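Local coordinates for protein uncharacterized peptidase Lmo0363 (Listeria monocytogenes, PDB 3L4E) that is probably a serine-type peptidase of the S51 (peptidase E-like) family, expected to cleave peptide bonds, though its own substrate is unknown, at residues Glu20-Leu25 against Asn80-Val85; Ala48-Leu53 against Val60-Ile65; Ala66-Ser69 against Thr75-Arg78; Gly122-Ile125 against Ala131-Gln134; Pro160-Thr165 against Ile170-Val175. All blocks are in the same frame, centred on the assembly; numbering follows the deposited sequence. Where two conformers were deposited one is given.

Contacts 1 and 2 reach the same central sheet of the alpha/beta fold; their centres are 12 Å apart and they meet through Tyr84 CD2 and Leu53 CD1 at 3.6 Å. Contact 3 follows contact 2 along the chain by way of helix 70-79, joined to it by Lys76 NZ and Glu62 O at 2.9 Å. Contact 1 lies on the opposite side of the chain's centre from contacts 4 and 5. These two, again with centres 12 Å apart, meet where Val124 CG2 lies 3.8 Å from Pro160 CD. Contact 5 contains His161, whose side chain comes within about 3 Å of that of Ser120; contacts 3 and 5 are farthest apart, their centres 33 Å from each other.

Contact 1: Glu20-Leu25 against Asn80-Val85; sequences EFESNL and NDFIYV
Glu22 OE1 is held in a salt bridge by Arg196 NH2, which also bonds Phe21 O, while the other carboxylate oxygen, Glu22 OE2, comes obliquely to the Phe82 ring, 3.7 Å from CZ. This is the start of strand 82-85, in the parallel part of the mixed central sheet of an alpha/beta fold, and Glu22 is the first residue to leave helical geometry after helix 15-21. The Glu22 side chain and Phe82 approach from opposite directions, with the carboxylate and ring planes 85° apart. OE2 is also 3.8 Å from Phe82 CE1. With CG of Glu22 turned away from the backbone N (chi1 -179°), that carbon lies 4.0 Å from CZ, and the bend at chi2 (79°) then sets the carboxylate, and so OE2, beside the ring.

Leu25 adds the apolar half of the contact. Its side chain crosses Phe82 at about a right angle and sends one methyl, CD2, to the ring edge, near the ring plane. Between them, the two segments bury 104 Å². Val30 of strand 29-33, Leu115 of strand 115-119, and Leu58 and Lys28 from loops also touch Phe82. Asp81, just before Phe82, hydrogen-bonds Thr29 N through OD2 and places CB over one ring face, offset toward the rim. The closest apolar approach across the contact is Leu25 CD2 to Phe82 CE2, at 3.7 Å.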
# COMPACT_ATOMS: atom_id res chain seq x y z
N GLU A 20 -17.10 -4.43 2.13
CA GLU A 20 -17.94 -4.17 0.96
C GLU A 20 -17.21 -4.57 -0.32
O GLU A 20 -17.81 -5.14 -1.22
CB GLU A 20 -18.34 -2.68 0.91
CG GLU A 20 -19.14 -2.30 -0.32
CD GLU A 20 -19.41 -0.81 -0.40
OE1 GLU A 20 -19.37 -0.13 0.65
OE2 GLU A 20 -19.67 -0.31 -1.52
N PHE A 21 -15.92 -4.27 -0.39
CA PHE A 21 -15.12 -4.56 -1.58
C PHE A 21 -14.96 -6.07 -1.85
O PHE A 21 -15.10 -6.53 -2.99
CB PHE A 21 -13.76 -3.88 -1.44
CG PHE A 21 -12.86 -4.00 -2.64
CD1 PHE A 21 -13.20 -3.40 -3.84
CD2 PHE A 21 -11.65 -4.67 -2.55
CE1 PHE A 21 -12.36 -3.50 -4.95
CE2 PHE A 21 -10.80 -4.78 -3.65
CZ PHE A 21 -11.16 -4.19 -4.85
N GLU A 22 -14.67 -6.83 -0.79
CA GLU A 22 -14.32 -8.25 -0.92
C GLU A 22 -15.10 -9.16 0.05
O GLU A 22 -15.07 -8.94 1.25
CB GLU A 22 -12.82 -8.40 -0.68
CG GLU A 22 -12.28 -9.82 -0.79
CD GLU A 22 -12.08 -10.27 -2.22
OE1 GLU A 22 -12.19 -9.44 -3.15
OE2 GLU A 22 -11.80 -11.47 -2.42
N SER A 23 -15.76 -10.20 -0.48
CA SER A 23 -16.56 -11.13 0.33
C SER A 23 -15.85 -12.42 0.73
O SER A 23 -14.74 -12.70 0.28
CB SER A 23 -17.86 -11.48 -0.38
OG SER A 23 -18.73 -10.38 -0.40
N ASN A 24 -16.52 -13.21 1.58
CA ASN A 24 -16.04 -14.53 2.02
C ASN A 24 -14.58 -14.56 2.45
O ASN A 24 -13.78 -15.36 1.96
CB ASN A 24 -16.30 -15.59 0.94
CG ASN A 24 -17.77 -15.69 0.58
OD1 ASN A 24 -18.14 -15.49 -0.58
ND2 ASN A 24 -18.61 -15.98 1.56
N LEU A 25 -14.26 -13.68 3.39
CA LEU A 25 -12.89 -13.52 3.84
C LEU A 25 -12.41 -14.60 4.79
O LEU A 25 -11.21 -14.86 4.86
CB LEU A 25 -12.76 -12.16 4.53
CG LEU A 25 -13.01 -10.95 3.64
CD1 LEU A 25 -13.07 -9.71 4.51
CD2 LEU A 25 -11.92 -10.83 2.58
N ASN A 80 -0.24 -17.10 -0.71
CA ASN A 80 -1.34 -16.45 -0.02
C ASN A 80 -2.31 -15.72 -0.94
O ASN A 80 -1.95 -15.31 -2.05
CB ASN A 80 -0.82 -15.55 1.10
CG ASN A 80 0.01 -16.32 2.12
OD1 ASN A 80 -0.34 -17.44 2.49
ND2 ASN A 80 1.10 -15.74 2.56
N ASP A 81 -3.54 -15.57 -0.48
CA ASP A 81 -4.63 -15.05 -1.29
C ASP A 81 -4.50 -13.57 -1.59
O ASP A 81 -4.79 -13.13 -2.71
CB ASP A 81 -5.96 -15.32 -0.59
CG ASP A 81 -6.22 -16.80 -0.40
OD1 ASP A 81 -6.24 -17.52 -1.41
OD2 ASP A 81 -6.39 -17.23 0.75
N PHE A 82 -4.07 -12.80 -0.59
CA PHE A 82 -4.00 -11.34 -0.70
C PHE A 82 -2.61 -10.84 -0.40
O PHE A 82 -1.83 -11.53 0.25
CB PHE A 82 -4.96 -10.67 0.29
CG PHE A 82 -6.39 -11.14 0.18
CD1 PHE A 82 -6.92 -11.55 -1.02
CD2 PHE A 82 -7.20 -11.14 1.30
CE1 PHE A 82 -8.23 -11.97 -1.11
CE2 PHE A 82 -8.51 -11.56 1.22
CZ PHE A 82 -9.03 -11.98 0.02
N ILE A 83 -2.30 -9.64 -0.89
CA ILE A 83 -1.07 -8.94 -0.54
C ILE A 83 -1.46 -7.65 0.16
O ILE A 83 -2.30 -6.91 -0.34
CB ILE A 83 -0.23 -8.61 -1.81
CG1 ILE A 83 0.12 -9.89 -2.58
CG2 ILE A 83 1.05 -7.84 -1.44
CD1 ILE A 83 0.56 -9.64 -4.02
N TYR A 84 -0.87 -7.37 1.32
CA TYR A 84 -1.19 -6.16 2.08
C TYR A 84 0.11 -5.45 2.41
O TYR A 84 1.03 -6.05 2.97
CB TYR A 84 -1.90 -6.54 3.38
CG TYR A 84 -2.29 -5.41 4.31
CD1 TYR A 84 -1.32 -4.71 5.04
CD2 TYR A 84 -3.63 -5.08 4.51
CE1 TYR A 84 -1.68 -3.70 5.93
CE2 TYR A 84 -4.00 -4.07 5.38
CZ TYR A 84 -3.03 -3.39 6.09
OH TYR A 84 -3.41 -2.39 6.96
N VAL A 85 0.18 -4.17 2.08
CA VAL A 85 1.38 -3.37 2.32
C VAL A 85 1.04 -2.23 3.27
O VAL A 85 0.22 -1.37 2.94
CB VAL A 85 1.98 -2.84 1.01
CG1 VAL A 85 3.20 -1.95 1.28
CG2 VAL A 85 2.34 -4.01 0.09

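Contact 2: Ala48-Leu53 against Val60-Ile65; sequences AGKKAL and VEELDI
Lys50 reaches from helix 44-55 across the side of Val60 to the carboxylate of Glu62. Its CG stands anti to the backbone N (chi1 -171°), and every later torsion is extended, so the chain runs out straight. Starting from CB, the first atom to touch is CG, 4.0 Å from Val60 CG1. CD comes next and passes Glu62 OE2 at 3.6 Å. CE then sits between two partners, Val60 CG1 at 3.9 Å and the same Glu62 oxygen. NZ ends the chain in a salt bridge, 2.7 Å from Glu62 OE2.

That ammonium meets OE2 on the anti side, 31° out of the carboxylate plane, and the two side chains cross at about a right angle. Glu62 bends at chi2 to present the oxygen. The aliphatic part of Lys50 therefore packs on valine while its charge is carried to the more exposed Glu62, which probably helps to keep both groups ionised.

One helical turn after Lys50, Leu53 offers CB to the other methyl of Val60, CG2, at 3.9 Å. Val60 thus divides its two branches between two helix residues, and the contact buries 207 Å² in all.

Phe32 of strand 29-33 is touched by Lys50, Leu53 and Val60 alike. Helix 44-55 is the connection of a beta-alpha-beta unit between strands 29-33 and 59-62, and here it packs on the outermost strand 59-62, running 145° from it with the short axes 9.9 Å apart at closest approach.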
# COMPACT_ATOMS: atom_id res chain seq x y z
N ALA A 48 -2.69 -1.93 14.22
CA ALA A 48 -4.11 -1.64 14.04
C ALA A 48 -4.61 -2.32 12.76
O ALA A 48 -5.71 -2.88 12.74
CB ALA A 48 -4.36 -0.13 13.99
N GLY A 49 -3.81 -2.27 11.70
CA GLY A 49 -4.19 -2.92 10.47
C GLY A 49 -4.18 -4.44 10.60
O GLY A 49 -5.08 -5.11 10.11
N LYS A 50 -3.14 -4.98 11.23
CA LYS A 50 -3.05 -6.43 11.41
C LYS A 50 -4.23 -6.99 12.21
O LYS A 50 -4.83 -8.00 11.83
CB LYS A 50 -1.74 -6.82 12.08
CG LYS A 50 -1.48 -8.32 12.10
CD LYS A 50 -0.12 -8.64 12.67
CE LYS A 50 0.17 -10.13 12.60
NZ LYS A 50 1.54 -10.47 13.06
N LYS A 51 -4.55 -6.33 13.32
CA LYS A 51 -5.66 -6.77 14.15
C LYS A 51 -6.99 -6.62 13.42
O LYS A 51 -7.91 -7.43 13.61
CB LYS A 51 -5.67 -6.00 15.47
CG LYS A 51 -4.50 -6.35 16.38
CD LYS A 51 -4.39 -5.34 17.52
CE LYS A 51 -3.19 -5.62 18.41
NZ LYS A 51 -3.01 -4.56 19.45
N ALA A 52 -7.11 -5.60 12.57
CA ALA A 52 -8.33 -5.41 11.79
C ALA A 52 -8.51 -6.57 10.81
O ALA A 52 -9.61 -7.12 10.70
CB ALA A 52 -8.31 -4.07 11.05
N LEU A 53 -7.44 -6.93 10.11
CA LEU A 53 -7.49 -8.08 9.22
C LEU A 53 -7.91 -9.34 9.99
O LEU A 53 -8.78 -10.10 9.54
CB LEU A 53 -6.13 -8.31 8.54
CG LEU A 53 -5.67 -7.24 7.54
CD1 LEU A 53 -4.18 -7.43 7.23
CD2 LEU A 53 -6.49 -7.25 6.25
N VAL A 60 -3.05 -13.89 8.83
CA VAL A 60 -2.03 -12.93 8.46
C VAL A 60 -0.63 -13.54 8.57
O VAL A 60 -0.24 -14.03 9.63
CB VAL A 60 -2.10 -11.67 9.34
CG1 VAL A 60 -1.04 -10.66 8.92
CG2 VAL A 60 -3.49 -11.06 9.28
N GLU A 61 0.12 -13.48 7.47
CA GLU A 61 1.48 -14.00 7.43
C GLU A 61 2.48 -12.90 7.07
O GLU A 61 2.47 -12.38 5.95
CB GLU A 61 1.58 -15.14 6.42
CG GLU A 61 0.74 -16.35 6.80
CD GLU A 61 0.89 -17.50 5.82
OE1 GLU A 61 1.81 -17.44 4.97
OE2 GLU A 61 0.10 -18.46 5.91
N GLU A 62 3.35 -12.55 8.01
CA GLU A 62 4.29 -11.46 7.79
C GLU A 62 5.40 -11.80 6.80
O GLU A 62 5.93 -12.91 6.77
CB GLU A 62 4.87 -10.99 9.12
CG GLU A 62 3.78 -10.58 10.10
CD GLU A 62 4.21 -9.45 11.01
OE1 GLU A 62 5.39 -9.04 10.94
OE2 GLU A 62 3.36 -8.97 11.80
N LEU A 63 5.74 -10.81 5.97
CA LEU A 63 6.85 -10.90 5.03
C LEU A 63 7.57 -9.56 5.02
O LEU A 63 7.02 -8.57 4.54
CB LEU A 63 6.35 -11.23 3.61
CG LEU A 63 7.37 -11.24 2.47
CD1 LEU A 63 8.37 -12.37 2.67
CD2 LEU A 63 6.70 -11.35 1.10
N ASP A 64 8.77 -9.52 5.59
CA ASP A 64 9.58 -8.30 5.54
C ASP A 64 10.57 -8.41 4.38
O ASP A 64 11.55 -9.14 4.45
CB ASP A 64 10.31 -8.05 6.87
CG ASP A 64 11.03 -6.69 6.91
OD1 ASP A 64 11.02 -5.95 5.90
OD2 ASP A 64 11.60 -6.37 7.97
N ILE A 65 10.26 -7.71 3.30
CA ILE A 65 11.09 -7.67 2.10
C ILE A 65 12.54 -7.31 2.41
O ILE A 65 13.45 -7.72 1.70
CB ILE A 65 10.54 -6.65 1.08
CG1 ILE A 65 9.08 -6.97 0.75
CG2 ILE A 65 11.41 -6.59 -0.17
CD1 ILE A 65 8.87 -8.36 0.22

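Contact 3: Ala66-Ser69 against Thr75-Arg78; sequences ATES and TKLR
Glu68 extends its carboxylate to the ammonium group of Lys76, and the pair joins the loop before helix 70-79 to the helix itself. The two side chains cross at about a right angle. Both are extended beyond CG, so the meeting takes place at their ends: Lys76 NZ lies 2.9 Å from Glu68 OE2 and 3.6 Å from OE1. The bond to OE2 uses the syn lone pair, on the side of the other oxygen. Lys76 CE stays at 3.9 Å from OE2, and the contact buries just 64 Å², evenly shared.

Each partner is anchored again nearby. Glu68 OE1 accepts a hydrogen bond from Asp64 N, and Lys76 NZ donates to Glu62 O, with Glu72 OE1 as a long, weak ion partner. Ser69 follows Glu68 at the N-cap of helix 70-79, its OG bonded to Glu72 N.

The contact thus fastens the incoming loop alongside the second turn of the helix it precedes, after strand 59-62. With one oxygen of Glu68 on a backbone N-H and the other on an ammonium, the carboxylate is engaged at both ends, which would favour its charged form and probably limit rotation about its CG-CD bond.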
# COMPACT_ATOMS: atom_id res chain seq x y z
N ALA A 66 12.75 -6.53 3.46
CA ALA A 66 14.08 -6.03 3.79
C ALA A 66 15.02 -7.12 4.31
O ALA A 66 16.23 -6.98 4.23
CB ALA A 66 13.99 -4.88 4.78
N THR A 67 14.45 -8.20 4.84
CA THR A 67 15.25 -9.19 5.56
C THR A 67 15.14 -10.63 5.07
O THR A 67 16.00 -11.46 5.37
CB THR A 67 14.93 -9.17 7.07
OG1 THR A 67 13.55 -9.48 7.27
CG2 THR A 67 15.23 -7.81 7.66
N GLU A 68 14.09 -10.95 4.32
CA GLU A 68 13.88 -12.34 3.91
C GLU A 68 14.42 -12.68 2.52
O GLU A 68 14.48 -11.82 1.64
CB GLU A 68 12.40 -12.72 4.06
CG GLU A 68 11.95 -12.74 5.51
CD GLU A 68 10.50 -13.14 5.68
OE1 GLU A 68 9.63 -12.27 5.55
OE2 GLU A 68 10.24 -14.33 5.97
N SER A 69 14.82 -13.94 2.35
CA SER A 69 15.38 -14.42 1.09
C SER A 69 14.37 -14.27 -0.04
O SER A 69 13.17 -14.14 0.21
CB SER A 69 15.76 -15.90 1.22
OG SER A 69 14.60 -16.70 1.33
N THR A 75 7.75 -17.47 -2.50
CA THR A 75 6.83 -18.49 -1.99
C THR A 75 5.59 -17.89 -1.34
O THR A 75 4.47 -18.27 -1.68
CB THR A 75 7.53 -19.40 -0.97
OG1 THR A 75 8.68 -20.01 -1.58
CG2 THR A 75 6.59 -20.49 -0.48
N LYS A 76 5.79 -16.97 -0.40
CA LYS A 76 4.67 -16.35 0.31
C LYS A 76 3.75 -15.59 -0.65
O LYS A 76 2.53 -15.74 -0.60
CB LYS A 76 5.18 -15.43 1.42
CG LYS A 76 5.86 -16.18 2.56
CD LYS A 76 6.37 -15.25 3.66
CE LYS A 76 6.89 -16.04 4.86
NZ LYS A 76 7.47 -15.17 5.92
N LEU A 77 4.34 -14.78 -1.52
CA LEU A 77 3.56 -14.03 -2.49
C LEU A 77 2.70 -14.94 -3.35
O LEU A 77 1.56 -14.60 -3.69
CB LEU A 77 4.47 -13.15 -3.36
CG LEU A 77 4.99 -11.89 -2.67
CD1 LEU A 77 6.01 -11.18 -3.55
CD2 LEU A 77 3.83 -10.95 -2.31
N ARG A 78 3.24 -16.10 -3.71
CA ARG A 78 2.52 -17.07 -4.54
C ARG A 78 1.45 -17.83 -3.77
O ARG A 78 0.38 -18.12 -4.30
CB ARG A 78 3.50 -18.05 -5.19
CG ARG A 78 4.47 -17.39 -6.14
CD ARG A 78 5.27 -18.40 -6.92
NE ARG A 78 5.71 -17.85 -8.20
CZ ARG A 78 4.97 -17.87 -9.30
NH1 ARG A 78 3.77 -18.43 -9.29
NH2 ARG A 78 5.44 -17.33 -10.42

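Contact 4: Gly122-Ile125 against Ala131-Gln134; sequences GAVI and AYIQ
Val124 packs against the neighbouring side chains of Tyr132 and Ile133, and these three buried residues account for all of the 145 Å² covered, 79 Å² of it on the valine. Its methyl CG1 sits 3.3 Å from Tyr132 OH and 3.8 Å from CZ, reaching the ring obliquely, as the two side chains come from opposite directions. A chi1 of 173° points CG1 away from the valine's own N and brings it closest to the tyrosine, while CG2 lies nearest Ile133 CD1.

Ile133 crosses Val124 obliquely. Its CD1 lies 4.0 Å from Val124 CG2, while its CB is 4.0 Å from CG1, so the isoleucine borders both methyl branches.

Val124 belongs to short helix 121-124, which follows Ser120, the predicted nucleophile of the charge relay. The Gly118, Ser120 and Gly122 spacing is consistent with a nucleophile elbow, the strained turn between strand 115-119 and this helix, and the Val124 side chain lies about 6 Å from that of Ser120. The 3-10 segment 131-133, coming from the loop that runs on toward strand 157-159, packs against Val124 of the helix.

Tyr132 gets its polar partner elsewhere: OH hydrogen-bonds Thr158 O of strand 157-159. The side chain also touches Ser127 and Tyr178. Ile133 reaches Leu159 and Phe91, and its side chain is about 7 Å from that of His161.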
# COMPACT_ATOMS: atom_id res chain seq x y z
N GLY A 122 1.94 2.13 0.84
CA GLY A 122 1.59 1.00 -0.00
C GLY A 122 0.65 1.37 -1.14
O GLY A 122 0.60 0.69 -2.17
N ALA A 123 -0.11 2.45 -0.95
CA ALA A 123 -0.89 3.03 -2.04
C ALA A 123 -0.03 3.90 -2.95
O ALA A 123 -0.19 3.88 -4.18
CB ALA A 123 -2.06 3.85 -1.50
N VAL A 124 0.86 4.68 -2.36
CA VAL A 124 1.68 5.59 -3.14
C VAL A 124 2.51 4.82 -4.19
O VAL A 124 2.67 5.30 -5.32
CB VAL A 124 2.57 6.48 -2.24
CG1 VAL A 124 3.56 7.31 -3.07
CG2 VAL A 124 1.71 7.39 -1.38
N ILE A 125 3.03 3.65 -3.82
CA ILE A 125 3.87 2.90 -4.78
C ILE A 125 3.11 2.33 -5.99
O ILE A 125 3.74 1.81 -6.92
CB ILE A 125 4.73 1.78 -4.12
CG1 ILE A 125 3.85 0.70 -3.50
CG2 ILE A 125 5.70 2.36 -3.11
CD1 ILE A 125 4.63 -0.55 -3.13
N ALA A 131 8.12 10.53 -6.47
CA ALA A 131 8.80 11.77 -6.12
C ALA A 131 7.89 12.74 -5.38
O ALA A 131 8.32 13.43 -4.46
CB ALA A 131 9.40 12.43 -7.36
N TYR A 132 6.61 12.77 -5.76
CA TYR A 132 5.66 13.72 -5.20
C TYR A 132 5.44 13.56 -3.69
O TYR A 132 4.92 14.46 -3.04
CB TYR A 132 4.32 13.63 -5.93
CG TYR A 132 3.53 12.35 -5.68
CD1 TYR A 132 2.50 12.31 -4.74
CD2 TYR A 132 3.80 11.19 -6.39
CE1 TYR A 132 1.78 11.15 -4.52
CE2 TYR A 132 3.09 10.03 -6.18
CZ TYR A 132 2.08 10.01 -5.24
OH TYR A 132 1.36 8.84 -5.04
N ILE A 133 5.83 12.41 -3.14
CA ILE A 133 5.58 12.14 -1.73
C ILE A 133 6.75 12.56 -0.82
O ILE A 133 6.69 12.39 0.39
CB ILE A 133 5.18 10.64 -1.49
CG1 ILE A 133 4.18 10.51 -0.34
CG2 ILE A 133 6.41 9.77 -1.26
CD1 ILE A 133 2.84 11.15 -0.62
N GLN A 134 7.80 13.12 -1.41
CA GLN A 134 9.03 13.41 -0.66
C GLN A 134 8.91 14.45 0.46
O GLN A 134 9.76 14.49 1.35
CB GLN A 134 10.17 13.80 -1.60
CG GLN A 134 9.94 15.07 -2.39
CD GLN A 134 10.97 15.25 -3.48
OE1 GLN A 134 10.63 15.23 -4.67
NE2 GLN A 134 12.23 15.40 -3.10

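Contact 5: Pro160-Thr165 against Ile170-Val175; sequences PHYNNT and ITQKIV. With SO4 (sulfate ion), chain B.
Residue His161 takes positive backbone angles (phi 59°) at the start of a type II turn running to Asn164, and Asn163 does so again, directly beside helix 168-177. The turn is closed by Asn164 N bonding His161 O at 2.9 Å. From its middle, Asn163 N donates to Thr171 OG1 at 3.1 Å, with an N-H...O angle of 158°. That oxygen is also in hydrogen-bonding contact with Phe167 O and Lys168 O at the start of the helix, which a single hydroxyl proton must share or alternate between. Thr171 OG1 stands between its own N and carbonyl carbon (chi1 57°), turning CG2 toward the carbonyl oxygens of Pro160, 3.7 Å away, and His161.

Tyr162 lies across the helix. Its CD1 is 4.0 Å from Thr171 CB, and its CE1 is 3.5 Å from Val175 CG2, one turn later; both are met obliquely to the ring.

His161 is the predicted charge-relay histidine of this S51 peptidase. Its side chain comes within about 3 Å of that of Ser120, ND1 is hydrogen-bonded to Asn189 ND2, and its ring stacks with Phe167. The loop lies between strand 157-159 and helix 168-177.

Asn164 points away from the helix. Its ND2 binds a sulfate, probably from the crystallisation liquor, at 3.3 Å to O3 and more weakly to O1; Ser188, His190 and Arg204 hold the same ion, and Asn164 OD1 accepts from Asn189 N.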
# COMPACT_ATOMS: atom_id res chain seq x y z
N PRO A 160 -2.31 10.20 0.17
CA PRO A 160 -3.06 9.79 1.37
C PRO A 160 -3.08 10.86 2.45
O PRO A 160 -2.28 11.81 2.43
CB PRO A 160 -2.30 8.55 1.84
CG PRO A 160 -0.89 8.83 1.43
CD PRO A 160 -0.96 9.61 0.13
N HIS A 161 -4.00 10.68 3.40
CA HIS A 161 -4.23 11.63 4.48
C HIS A 161 -4.61 13.02 3.95
O HIS A 161 -4.30 14.02 4.59
CB HIS A 161 -3.00 11.75 5.40
CG HIS A 161 -2.38 10.44 5.79
ND1 HIS A 161 -3.06 9.47 6.50
CD2 HIS A 161 -1.14 9.95 5.59
CE1 HIS A 161 -2.26 8.44 6.70
NE2 HIS A 161 -1.09 8.70 6.16
N TYR A 162 -5.28 13.08 2.80
CA TYR A 162 -5.55 14.38 2.15
C TYR A 162 -6.38 15.32 3.02
O TYR A 162 -7.46 14.96 3.49
CB TYR A 162 -6.23 14.22 0.78
CG TYR A 162 -6.50 15.56 0.11
CD1 TYR A 162 -5.47 16.28 -0.49
CD2 TYR A 162 -7.78 16.11 0.09
CE1 TYR A 162 -5.71 17.50 -1.10
CE2 TYR A 162 -8.02 17.33 -0.52
CZ TYR A 162 -6.99 18.02 -1.11
OH TYR A 162 -7.23 19.24 -1.72
N ASN A 163 -5.86 16.53 3.21
CA ASN A 163 -6.51 17.54 4.05
C ASN A 163 -6.84 16.99 5.44
O ASN A 163 -7.74 17.48 6.11
CB ASN A 163 -7.76 18.10 3.37
CG ASN A 163 -8.09 19.50 3.83
OD1 ASN A 163 -7.21 20.26 4.23
ND2 ASN A 163 -9.38 19.85 3.78
N ASN A 164 -6.09 15.97 5.84
CA ASN A 164 -6.19 15.39 7.18
C ASN A 164 -5.00 15.80 8.03
O ASN A 164 -3.85 15.53 7.67
CB ASN A 164 -6.20 13.86 7.12
CG ASN A 164 -7.53 13.29 6.68
OD1 ASN A 164 -7.62 12.66 5.63
ND2 ASN A 164 -8.56 13.49 7.50
N THR A 165 -5.26 16.45 9.16
CA THR A 165 -4.22 16.71 10.14
C THR A 165 -3.56 15.37 10.48
O THR A 165 -4.25 14.35 10.54
CB THR A 165 -4.83 17.34 11.42
OG1 THR A 165 -5.61 18.49 11.06
CG2 THR A 165 -3.75 17.75 12.40
N ILE A 170 1.05 19.88 4.24
CA ILE A 170 1.82 19.01 3.36
C ILE A 170 1.04 18.61 2.12
O ILE A 170 1.52 18.79 1.00
CB ILE A 170 2.30 17.74 4.09
CG1 ILE A 170 3.44 18.08 5.06
CG2 ILE A 170 2.74 16.68 3.09
CD1 ILE A 170 3.86 16.93 5.94
N THR A 171 -0.15 18.05 2.32
CA THR A 171 -0.95 17.56 1.20
C THR A 171 -1.44 18.69 0.30
O THR A 171 -1.57 18.52 -0.91
CB THR A 171 -2.13 16.67 1.66
OG1 THR A 171 -2.97 17.39 2.57
CG2 THR A 171 -1.62 15.40 2.35
N GLN A 172 -1.72 19.85 0.90
CA GLN A 172 -2.12 21.03 0.14
C GLN A 172 -1.03 21.47 -0.82
O GLN A 172 -1.29 21.76 -1.99
CB GLN A 172 -2.45 22.18 1.10
CG GLN A 172 -3.71 21.97 1.94
CD GLN A 172 -4.96 21.92 1.09
OE1 GLN A 172 -5.91 21.20 1.41
NE2 GLN A 172 -4.97 22.68 0.01
N LYS A 173 0.20 21.51 -0.32
CA LYS A 173 1.33 21.97 -1.12
C LYS A 173 1.70 20.98 -2.22
O LYS A 173 2.23 21.36 -3.26
CB LYS A 173 2.53 22.28 -0.23
CG LYS A 173 2.32 23.54 0.61
CD LYS A 173 3.52 23.87 1.47
CE LYS A 173 3.31 25.19 2.20
NZ LYS A 173 4.45 25.54 3.09
N ILE A 174 1.39 19.70 -1.99
CA ILE A 174 1.63 18.68 -3.00
C ILE A 174 0.66 18.83 -4.17
O ILE A 174 1.07 18.77 -5.33
CB ILE A 174 1.54 17.25 -2.41
CG1 ILE A 174 2.70 17.02 -1.44
CG2 ILE A 174 1.51 16.19 -3.51
CD1 ILE A 174 2.76 15.63 -0.85
N VAL A 175 -0.62 19.04 -3.87
CA VAL A 175 -1.60 19.26 -4.92
C VAL A 175 -1.20 20.44 -5.81
O VAL A 175 -1.24 20.35 -7.04
CB VAL A 175 -3.00 19.54 -4.35
CG1 VAL A 175 -3.89 20.13 -5.43
CG2 VAL A 175 -3.61 18.27 -3.79
S SO4 B . -12.11 12.20 6.53
O1 SO4 B . -11.09 11.37 7.17
O2 SO4 B . -13.26 12.33 7.43
O3 SO4 B . -11.56 13.51 6.21
O4 SO4 B . -12.56 11.55 5.30